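Local coordinates for dipicolinate synthase subunit B (Bacillus halodurans, PDB 3LQK), which probably acts with its partner subunit in making the spore constituent dipicolinic acid, and is likely to bind a flavin, at residues F154-G158 and V170-L176; K8-L14 and L87-A93; K124-V128 and T179-L184. All coordinates share one frame; numbering follows the deposited sequence.

How the interactions relate
The three interactions build one α/β layer by different chemistry. Interaction 2 is strand against strand in the middle of the sheet and is dominated by a ladder of backbone hydrogen bonds. Interaction 3, also buried, joins strand to helix through methyl and ring carbons. Interaction 1 mixes both modes: a short hairpin gives backbone bonds, and its tail toward helix 176-184 gives an apolar cluster that is largely buried, with R172 at its partly exposed margin. Strand 126-132 links them, pairing with both strands of interaction 1 and with strand 89-95 of interaction 2. L176 packs on F12 and V91, and I180 on V91, so one helix spans all three contacts.

Interaction 1: residues F154-G158 and V170-L176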
loop_
_atom_site.group_PDB
_atom_site.type_symbol
_atom_site.label_atom_id
_atom_site.label_comp_id
_atom_site.label_asym_id
_atom_site.label_seq_id
_atom_site.Cartn_x
_atom_site.Cartn_y
_atom_site.Cartn_z
ATOM N N PHE A 154 3.702 0.440 -20.486
ATOM C CA PHE A 154 4.537 -0.765 -20.494
ATOM C C PHE A 154 4.700 -1.387 -21.887
ATOM O O PHE A 154 3.714 -1.532 -22.637
ATOM C CB PHE A 154 3.952 -1.810 -19.524
ATOM C CG PHE A 154 4.305 -1.579 -18.074
ATOM C CD1 PHE A 154 3.774 -0.514 -17.371
ATOM C CD2 PHE A 154 5.208 -2.418 -17.415
ATOM C CE1 PHE A 154 4.101 -0.289 -16.064
ATOM C CE2 PHE A 154 5.578 -2.172 -16.087
ATOM C CZ PHE A 154 5.004 -1.134 -15.409
ATOM N N ILE A 155 5.952 -1.674 -22.273
ATOM C CA ILE A 155 6.232 -2.459 -23.433
ATOM C C ILE A 155 5.608 -3.833 -23.102
ATOM O O ILE A 155 5.754 -4.338 -21.993
ATOM C CB ILE A 155 7.719 -2.645 -23.674
ATOM C CG1 ILE A 155 8.459 -1.298 -23.857
ATOM C CG2 ILE A 155 7.982 -3.606 -24.872
ATOM C CD1 ILE A 155 10.013 -1.459 -23.866
ATOM N N PRO A 156 4.874 -4.408 -24.042
ATOM C CA PRO A 156 4.181 -5.636 -23.755
ATOM C C PRO A 156 5.122 -6.666 -23.195
ATOM O O PRO A 156 6.303 -6.752 -23.621
ATOM C CB PRO A 156 3.667 -6.066 -25.153
ATOM C CG PRO A 156 3.341 -4.817 -25.775
ATOM C CD PRO A 156 4.412 -3.820 -25.312
ATOM N N PHE A 157 4.630 -7.451 -22.258
ATOM C CA PHE A 157 5.488 -8.369 -21.504
ATOM C C PHE A 157 4.773 -9.736 -21.183
ATOM O O PHE A 157 3.550 -9.912 -21.371
ATOM C CB PHE A 157 5.962 -7.675 -20.226
ATOM C CG PHE A 157 4.809 -7.273 -19.279
ATOM C CD1 PHE A 157 4.262 -8.182 -18.387
ATOM C CD2 PHE A 157 4.297 -6.000 -19.298
ATOM C CE1 PHE A 157 3.213 -7.818 -17.545
ATOM C CE2 PHE A 157 3.276 -5.644 -18.420
ATOM C CZ PHE A 157 2.732 -6.555 -17.572
ATOM N N GLY A 158 5.533 -10.659 -20.626
ATOM C CA GLY A 158 5.037 -12.000 -20.373
ATOM C C GLY A 158 6.041 -12.781 -19.578
ATOM O O GLY A 158 7.136 -12.284 -19.310
ATOM N N VAL A 170 9.392 -10.459 -18.497
ATOM C CA VAL A 170 10.299 -9.732 -19.381
ATOM C C VAL A 170 9.508 -9.187 -20.590
ATOM O O VAL A 170 8.621 -9.884 -21.135
ATOM C CB VAL A 170 11.439 -10.642 -19.884
ATOM C CG1 VAL A 170 12.472 -9.885 -20.842
ATOM C CG2 VAL A 170 12.198 -11.288 -18.654
ATOM N N ALA A 171 9.798 -7.950 -20.955
ATOM C CA ALA A 171 9.177 -7.279 -22.100
ATOM C C ALA A 171 9.676 -7.868 -23.423
ATOM O O ALA A 171 10.787 -8.358 -23.513
ATOM C CB ALA A 171 9.461 -5.722 -22.070
ATOM N N ARG A 172 8.828 -7.792 -24.436
ATOM C CA ARG A 172 9.191 -8.003 -25.797
ATOM C C ARG A 172 9.737 -6.709 -26.313
ATOM O O ARG A 172 8.969 -5.814 -26.713
ATOM C CB ARG A 172 7.960 -8.379 -26.634
ATOM C CG ARG A 172 8.289 -8.797 -28.068
ATOM C CD ARG A 172 7.009 -9.147 -28.823
ATOM N NE ARG A 172 6.444 -10.458 -28.446
ATOM C CZ ARG A 172 5.224 -10.893 -28.813
ATOM N NH1 ARG A 172 4.815 -12.122 -28.475
ATOM N NH2 ARG A 172 4.407 -10.109 -29.528
HETATM N N MSE A 173 11.058 -6.642 -26.373
HETATM C CA MSE A 173 11.727 -5.387 -26.696
HETATM C C MSE A 173 11.448 -4.930 -28.117
HETATM O O MSE A 173 11.477 -3.722 -28.381
HETATM C CB MSE A 173 13.232 -5.514 -26.498
HETATM C CG MSE A 173 13.669 -5.712 -25.000
HETATM SE SE MSE A 173 12.792 -4.367 -23.816
HETATM C CE MSE A 173 13.463 -5.115 -22.164
ATOM N N GLU A 174 11.186 -5.878 -29.010
ATOM C CA GLU A 174 10.769 -5.518 -30.380
ATOM C C GLU A 174 9.537 -4.666 -30.468
ATOM O O GLU A 174 9.360 -3.978 -31.488
ATOM C CB GLU A 174 10.423 -6.753 -31.241
ATOM C CG GLU A 174 11.563 -7.593 -31.535
ATOM C CD GLU A 174 11.196 -8.891 -32.350
ATOM O OE1 GLU A 174 9.981 -9.236 -32.535
ATOM O OE2 GLU A 174 12.161 -9.572 -32.785
ATOM N N ALA A 175 8.654 -4.745 -29.475
ATOM C CA ALA A 175 7.468 -3.882 -29.401
ATOM C C ALA A 175 7.734 -2.466 -28.894
ATOM O O ALA A 175 6.825 -1.675 -28.726
ATOM C CB ALA A 175 6.351 -4.546 -28.561
ATOM N N LEU A 176 8.969 -2.102 -28.686
ATOM C CA LEU A 176 9.235 -0.778 -28.063
ATOM C C LEU A 176 8.732 0.419 -28.885
ATOM O O LEU A 176 7.954 1.246 -28.364
ATOM C CB LEU A 176 10.707 -0.695 -27.683
ATOM C CG LEU A 176 11.365 0.504 -27.006
ATOM C CD1 LEU A 176 12.565 -0.008 -26.123
ATOM C CD2 LEU A 176 11.876 1.462 -28.028
#
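F157 and A171 meet as the antiparallel non-hydrogen-bonded pair of a β-hairpin in which strand 152-159 returns as strand 169-171; the following pair, G158 with V170, is hydrogen-bonded. Three backbone hydrogen bonds cross the contact. V170 N gives a nearly straight bond to G158 O (3.0 Å), whereas the return bond from G158 N to V170 O is longer (3.2 Å), its donor standing above the carbonyl plane. On the other side of the F157-A171 pair, R172 N binds P156 O at 2.8 Å, and A171 CA makes a bent CA-H...O contact with the same oxygen.

The apolar part turns on I155. Its CG1 lies beside the backbone N (chi1 -59°) and the chain then runs extended, carrying CD1 to L176 CD1 (3.7 Å) and M173 SE (4.0 Å). CG2 takes the other direction, toward A171 CB and A175 CB, and sits closely against R172 O at 3.0 Å, an oxygen that also accepts A175 N. An alanine in place of I155 has neither CD1 nor CG2, which would probably open a gap between A171, A175 and L176 and leave M173 SE without this neighbour. P156 adds its ring, whose CD touches A175 CB at 3.9 Å. A175 is the N-cap of helix 176-184, so the cluster lies where the hairpin leads into that helix.

F157 contributes less through its ring than through its base. With CG between the backbone N and the carbonyl carbon (chi1 61°), the ring is led away from A171 and packs on I130 of strand 126-132. Its CB remains 3.7 Å from A171 CA, and the ring edge points, in plane, at I155 O.

Interaction 2: residues K8-L14 and L87-A93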
loop_
_atom_site.group_PDB
_atom_site.type_symbol
_atom_site.label_atom_id
_atom_site.label_comp_id
_atom_site.label_asym_id
_atom_site.label_seq_id
_atom_site.Cartn_x
_atom_site.Cartn_y
_atom_site.Cartn_z
ATOM N N LYS A 8 11.260 14.143 -32.710
ATOM C CA LYS A 8 10.923 13.753 -31.343
ATOM C C LYS A 8 12.194 13.472 -30.568
ATOM O O LYS A 8 13.130 12.844 -31.088
ATOM C CB LYS A 8 10.048 12.514 -31.304
ATOM C CG LYS A 8 8.758 12.577 -32.175
ATOM C CD LYS A 8 7.626 13.291 -31.443
ATOM C CE LYS A 8 6.436 13.511 -32.366
ATOM N NZ LYS A 8 5.589 14.540 -31.696
ATOM N N HIS A 9 12.173 13.947 -29.328
ATOM C CA HIS A 9 13.292 13.789 -28.420
ATOM C C HIS A 9 12.915 12.709 -27.414
ATOM O O HIS A 9 12.060 12.882 -26.597
ATOM C CB HIS A 9 13.672 15.140 -27.771
ATOM C CG HIS A 9 14.997 15.117 -27.071
ATOM N ND1 HIS A 9 15.470 16.184 -26.340
ATOM C CD2 HIS A 9 15.920 14.126 -26.946
ATOM C CE1 HIS A 9 16.638 15.860 -25.813
ATOM N NE2 HIS A 9 16.924 14.610 -26.156
ATOM N N VAL A 10 13.540 11.549 -27.557
ATOM C CA VAL A 10 13.249 10.383 -26.738
ATOM C C VAL A 10 14.473 10.086 -25.886
ATOM O O VAL A 10 15.607 10.070 -26.375
ATOM C CB VAL A 10 12.996 9.182 -27.619
ATOM C CG1 VAL A 10 12.771 7.902 -26.780
ATOM C CG2 VAL A 10 11.843 9.467 -28.603
ATOM N N GLY A 11 14.277 9.941 -24.591
ATOM C CA GLY A 11 15.310 9.555 -23.699
ATOM C C GLY A 11 15.280 8.043 -23.615
ATOM O O GLY A 11 14.203 7.436 -23.655
ATOM N N PHE A 12 16.442 7.424 -23.474
ATOM C CA PHE A 12 16.565 5.938 -23.440
ATOM C C PHE A 12 17.508 5.575 -22.303
ATOM O O PHE A 12 18.729 5.635 -22.412
ATOM C CB PHE A 12 17.079 5.428 -24.786
ATOM C CG PHE A 12 16.730 4.004 -25.090
ATOM C CD1 PHE A 12 16.068 3.695 -26.255
ATOM C CD2 PHE A 12 17.119 2.963 -24.237
ATOM C CE1 PHE A 12 15.754 2.376 -26.566
ATOM C CE2 PHE A 12 16.783 1.637 -24.514
ATOM C CZ PHE A 12 16.115 1.343 -25.684
ATOM N N GLY A 13 16.914 5.255 -21.180
ATOM C CA GLY A 13 17.644 4.801 -20.014
ATOM C C GLY A 13 17.764 3.309 -19.874
ATOM O O GLY A 13 16.825 2.541 -20.108
ATOM N N LEU A 14 18.956 2.910 -19.472
ATOM C CA LEU A 14 19.363 1.523 -19.315
ATOM C C LEU A 14 19.631 1.274 -17.866
ATOM O O LEU A 14 20.383 2.032 -17.186
ATOM C CB LEU A 14 20.618 1.301 -20.130
ATOM C CG LEU A 14 20.498 1.780 -21.595
ATOM C CD1 LEU A 14 21.874 2.039 -22.249
ATOM C CD2 LEU A 14 19.770 0.720 -22.379
ATOM N N LEU A 87 12.058 16.051 -22.749
ATOM C CA LEU A 87 11.846 14.952 -23.648
ATOM C C LEU A 87 10.377 14.889 -24.041
ATOM O O LEU A 87 9.506 15.225 -23.280
ATOM C CB LEU A 87 12.222 13.639 -22.950
ATOM C CG LEU A 87 13.657 13.529 -22.492
ATOM C CD1 LEU A 87 13.877 12.355 -21.600
ATOM C CD2 LEU A 87 14.679 13.493 -23.726
ATOM N N ASP A 88 10.105 14.417 -25.217
ATOM C CA ASP A 88 8.749 13.946 -25.568
ATOM C C ASP A 88 8.376 12.579 -24.984
ATOM O O ASP A 88 7.189 12.237 -24.844
ATOM C CB ASP A 88 8.605 13.928 -27.097
ATOM C CG ASP A 88 8.883 15.322 -27.727
ATOM O OD1 ASP A 88 8.214 16.309 -27.313
ATOM O OD2 ASP A 88 9.835 15.453 -28.544
ATOM N N CYS A 89 9.379 11.777 -24.653
ATOM C CA CYS A 89 9.119 10.512 -24.042
ATOM C C CYS A 89 10.395 9.997 -23.436
ATOM O O CYS A 89 11.491 10.167 -23.984
ATOM C CB CYS A 89 8.625 9.526 -25.127
ATOM S SG CYS A 89 8.270 7.791 -24.548
HETATM N N MSE A 90 10.255 9.306 -22.323
HETATM C CA MSE A 90 11.375 8.672 -21.713
HETATM C C MSE A 90 11.127 7.186 -21.720
HETATM O O MSE A 90 10.065 6.736 -21.269
HETATM C CB MSE A 90 11.505 9.176 -20.274
HETATM C CG MSE A 90 12.576 8.502 -19.432
HETATM SE SE MSE A 90 14.360 9.113 -19.844
HETATM C CE MSE A 90 15.299 7.686 -19.002
ATOM N N VAL A 91 12.106 6.415 -22.163
ATOM C CA VAL A 91 12.052 4.958 -22.129
ATOM C C VAL A 91 13.014 4.477 -21.062
ATOM O O VAL A 91 14.120 5.016 -20.935
ATOM C CB VAL A 91 12.539 4.378 -23.513
ATOM C CG1 VAL A 91 12.462 2.847 -23.552
ATOM C CG2 VAL A 91 11.708 4.959 -24.666
ATOM N N ILE A 92 12.626 3.457 -20.294
ATOM C CA ILE A 92 13.531 2.745 -19.405
ATOM C C ILE A 92 13.459 1.292 -19.784
ATOM O O ILE A 92 12.431 0.603 -19.561
ATOM C CB ILE A 92 13.146 2.850 -17.934
ATOM C CG1 ILE A 92 12.917 4.322 -17.485
ATOM C CG2 ILE A 92 14.202 2.171 -17.019
ATOM C CD1 ILE A 92 12.404 4.387 -16.026
ATOM N N ALA A 93 14.528 0.832 -20.429
ATOM C CA ALA A 93 14.617 -0.537 -20.838
ATOM C C ALA A 93 16.056 -1.009 -20.971
ATOM O O ALA A 93 16.852 -0.358 -21.625
ATOM C CB ALA A 93 13.837 -0.755 -22.134
#
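G11 and G13 run hard against the strand of M90 and I92, and their lack of side chains is what the packing uses. A CB on G11 would fall 2.6 Å from L87 CD1 and clash with M90 SE; M90 CE lies 3.6 Å from G13 N, its chain bent at chi2 (77°) so that SE and CE lie along the two glycines. The other face is carried by V10, F12, C89 and V91. There V10 CG1 meets V91 CG2 at 3.8 Å, V91 CG1 lies over one face of the F12 ring, and A93 O is near the ring plane at its edge.

Between the faces runs the parallel ladder of an α/β sheet of Rossmann-like type: G11 N to C89 O, V91 N to G11 O, G13 N to V91 O and A93 N to G13 O, all at 2.8-2.9 Å. At its start D88 OD2 accepts H9 N through the anti lone pair (2.9 Å, 175°), while D88 N donates to H9 O. In the H9 conformer described, one of two, L87 CD2 sits over the centre of the imidazole as a CH-π contact, and NE2 is hydrogen-bonded to T39 OG1; both are less certain in the other.

Farther out, L31 and M28 of helix 25-33 and L176 of helix 176-184 pack on F12, while T119 of helix 111-121 touches M90 and L87.

Interaction 3: residues K124-V128 and T179-L184; sequences KPVVV and TIEAAL
V127 holds CG1 anti to its backbone N (chi1 168°) and CG2 beside that nitrogen, which spreads its two methyls over successive turns of the helix: CG1 meets T179 CG2 at 3.5 Å, and CG2 meets A183 CB at 3.7 Å. T179 has its OG1 beside the backbone N (chi1 -54°), which leaves CG2 facing V127, while OG1 is bonded to the carbonyl oxygen of the N-cap residue A175, one turn back.

P125 extends the contact along the helix. Its CB touches A183 CB at 3.9 Å, and its CG looks across to L184 CD2 at 4.2 Å. A183 therefore fits between P125 and V127, its small methyl shared by both.

Here a helix packs on the face of a parallel region of an α/β sheet, chiefly through apolar side chains, with P125 also resting on A183 O; the short axes run at 150° to one another and approach to 9.0 Å. V127 is flanked by C89 and I155, I180 reaches C89 and V91, and A183 also touches Y153, so helix 176-184 reaches side chains of three neighbouring strands, 89-95, 126-132 and 152-159.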
loop_
_atom_site.group_PDB
_atom_site.type_symbol
_atom_site.label_atom_id
_atom_site.label_comp_id
_atom_site.label_asym_id
_atom_site.label_seq_id
_atom_site.Cartn_x
_atom_site.Cartn_y
_atom_site.Cartn_z
ATOM N N LYS A 124 4.532 14.243 -19.566
ATOM C CA LYS A 124 4.916 13.506 -20.736
ATOM C C LYS A 124 5.148 11.997 -20.388
ATOM O O LYS A 124 5.389 11.645 -19.238
ATOM C CB LYS A 124 6.177 14.116 -21.334
ATOM C CG LYS A 124 6.052 15.574 -21.822
ATOM C CD LYS A 124 5.148 15.678 -22.948
ATOM C CE LYS A 124 5.265 17.062 -23.651
ATOM N NZ LYS A 124 4.324 18.020 -22.983
ATOM N N PRO A 125 5.055 11.124 -21.401
ATOM C CA PRO A 125 5.030 9.689 -21.146
ATOM C C PRO A 125 6.331 9.038 -20.823
ATOM O O PRO A 125 7.397 9.375 -21.400
ATOM C CB PRO A 125 4.522 9.109 -22.473
ATOM C CG PRO A 125 4.922 10.088 -23.512
ATOM C CD PRO A 125 4.660 11.438 -22.791
ATOM N N VAL A 126 6.272 8.071 -19.920
ATOM C CA VAL A 126 7.407 7.197 -19.663
ATOM C C VAL A 126 6.988 5.805 -20.051
ATOM O O VAL A 126 5.899 5.357 -19.633
ATOM C CB VAL A 126 7.789 7.184 -18.122
ATOM C CG1 VAL A 126 8.932 6.152 -17.799
ATOM C CG2 VAL A 126 8.213 8.587 -17.719
ATOM N N VAL A 127 7.851 5.108 -20.786
ATOM C CA VAL A 127 7.599 3.762 -21.294
ATOM C C VAL A 127 8.641 2.864 -20.699
ATOM O O VAL A 127 9.823 3.139 -20.829
ATOM C CB VAL A 127 7.731 3.738 -22.805
ATOM C CG1 VAL A 127 7.774 2.282 -23.377
ATOM C CG2 VAL A 127 6.622 4.604 -23.452
ATOM N N VAL A 128 8.221 1.783 -20.048
ATOM C CA VAL A 128 9.122 0.885 -19.347
ATOM C C VAL A 128 9.077 -0.529 -19.932
ATOM O O VAL A 128 8.024 -1.019 -20.321
ATOM C CB VAL A 128 8.817 0.839 -17.788
ATOM C CG1 VAL A 128 8.950 2.251 -17.157
ATOM C CG2 VAL A 128 7.511 0.330 -17.493
ATOM N N THR A 179 5.026 0.785 -28.724
ATOM C CA THR A 179 4.636 1.243 -27.391
ATOM C C THR A 179 4.859 2.733 -27.264
ATOM O O THR A 179 4.021 3.469 -26.718
ATOM C CB THR A 179 5.361 0.461 -26.304
ATOM O OG1 THR A 179 5.132 -0.951 -26.531
ATOM C CG2 THR A 179 4.913 0.838 -24.874
ATOM N N ILE A 180 5.962 3.227 -27.804
ATOM C CA ILE A 180 6.200 4.694 -27.776
ATOM C C ILE A 180 5.111 5.399 -28.600
ATOM O O ILE A 180 4.548 6.404 -28.151
ATOM C CB ILE A 180 7.642 5.119 -28.283
ATOM C CG1 ILE A 180 8.710 4.487 -27.382
ATOM C CG2 ILE A 180 7.797 6.670 -28.272
ATOM C CD1 ILE A 180 10.159 4.879 -27.613
ATOM N N GLU A 181 4.823 4.874 -29.777
ATOM C CA GLU A 181 3.837 5.527 -30.635
ATOM C C GLU A 181 2.461 5.659 -29.947
ATOM O O GLU A 181 1.789 6.713 -30.062
ATOM C CB GLU A 181 3.667 4.769 -31.918
ATOM C CG GLU A 181 2.865 5.488 -32.958
ATOM C CD GLU A 181 2.177 4.541 -33.981
ATOM O OE1 GLU A 181 1.206 5.006 -34.653
ATOM O OE2 GLU A 181 2.583 3.341 -34.119
ATOM N N ALA A 182 2.046 4.624 -29.234
ATOM C CA ALA A 182 0.771 4.677 -28.555
ATOM C C ALA A 182 0.875 5.591 -27.318
ATOM O O ALA A 182 -0.066 6.373 -27.020
ATOM C CB ALA A 182 0.246 3.287 -28.196
ATOM N N ALA A 183 1.992 5.528 -26.618
ATOM C CA ALA A 183 2.178 6.408 -25.452
ATOM C C ALA A 183 2.118 7.899 -25.811
ATOM O O ALA A 183 1.679 8.728 -25.017
ATOM C CB ALA A 183 3.510 6.123 -24.762
ATOM N N LEU A 184 2.687 8.251 -26.944
ATOM C CA LEU A 184 2.683 9.652 -27.382
ATOM C C LEU A 184 1.233 10.128 -27.634
ATOM O O LEU A 184 0.951 11.286 -27.530
ATOM C CB LEU A 184 3.520 9.839 -28.653
ATOM C CG LEU A 184 5.040 9.721 -28.512
ATOM C CD1 LEU A 184 5.678 9.791 -29.897
ATOM C CD2 LEU A 184 5.542 10.842 -27.564
#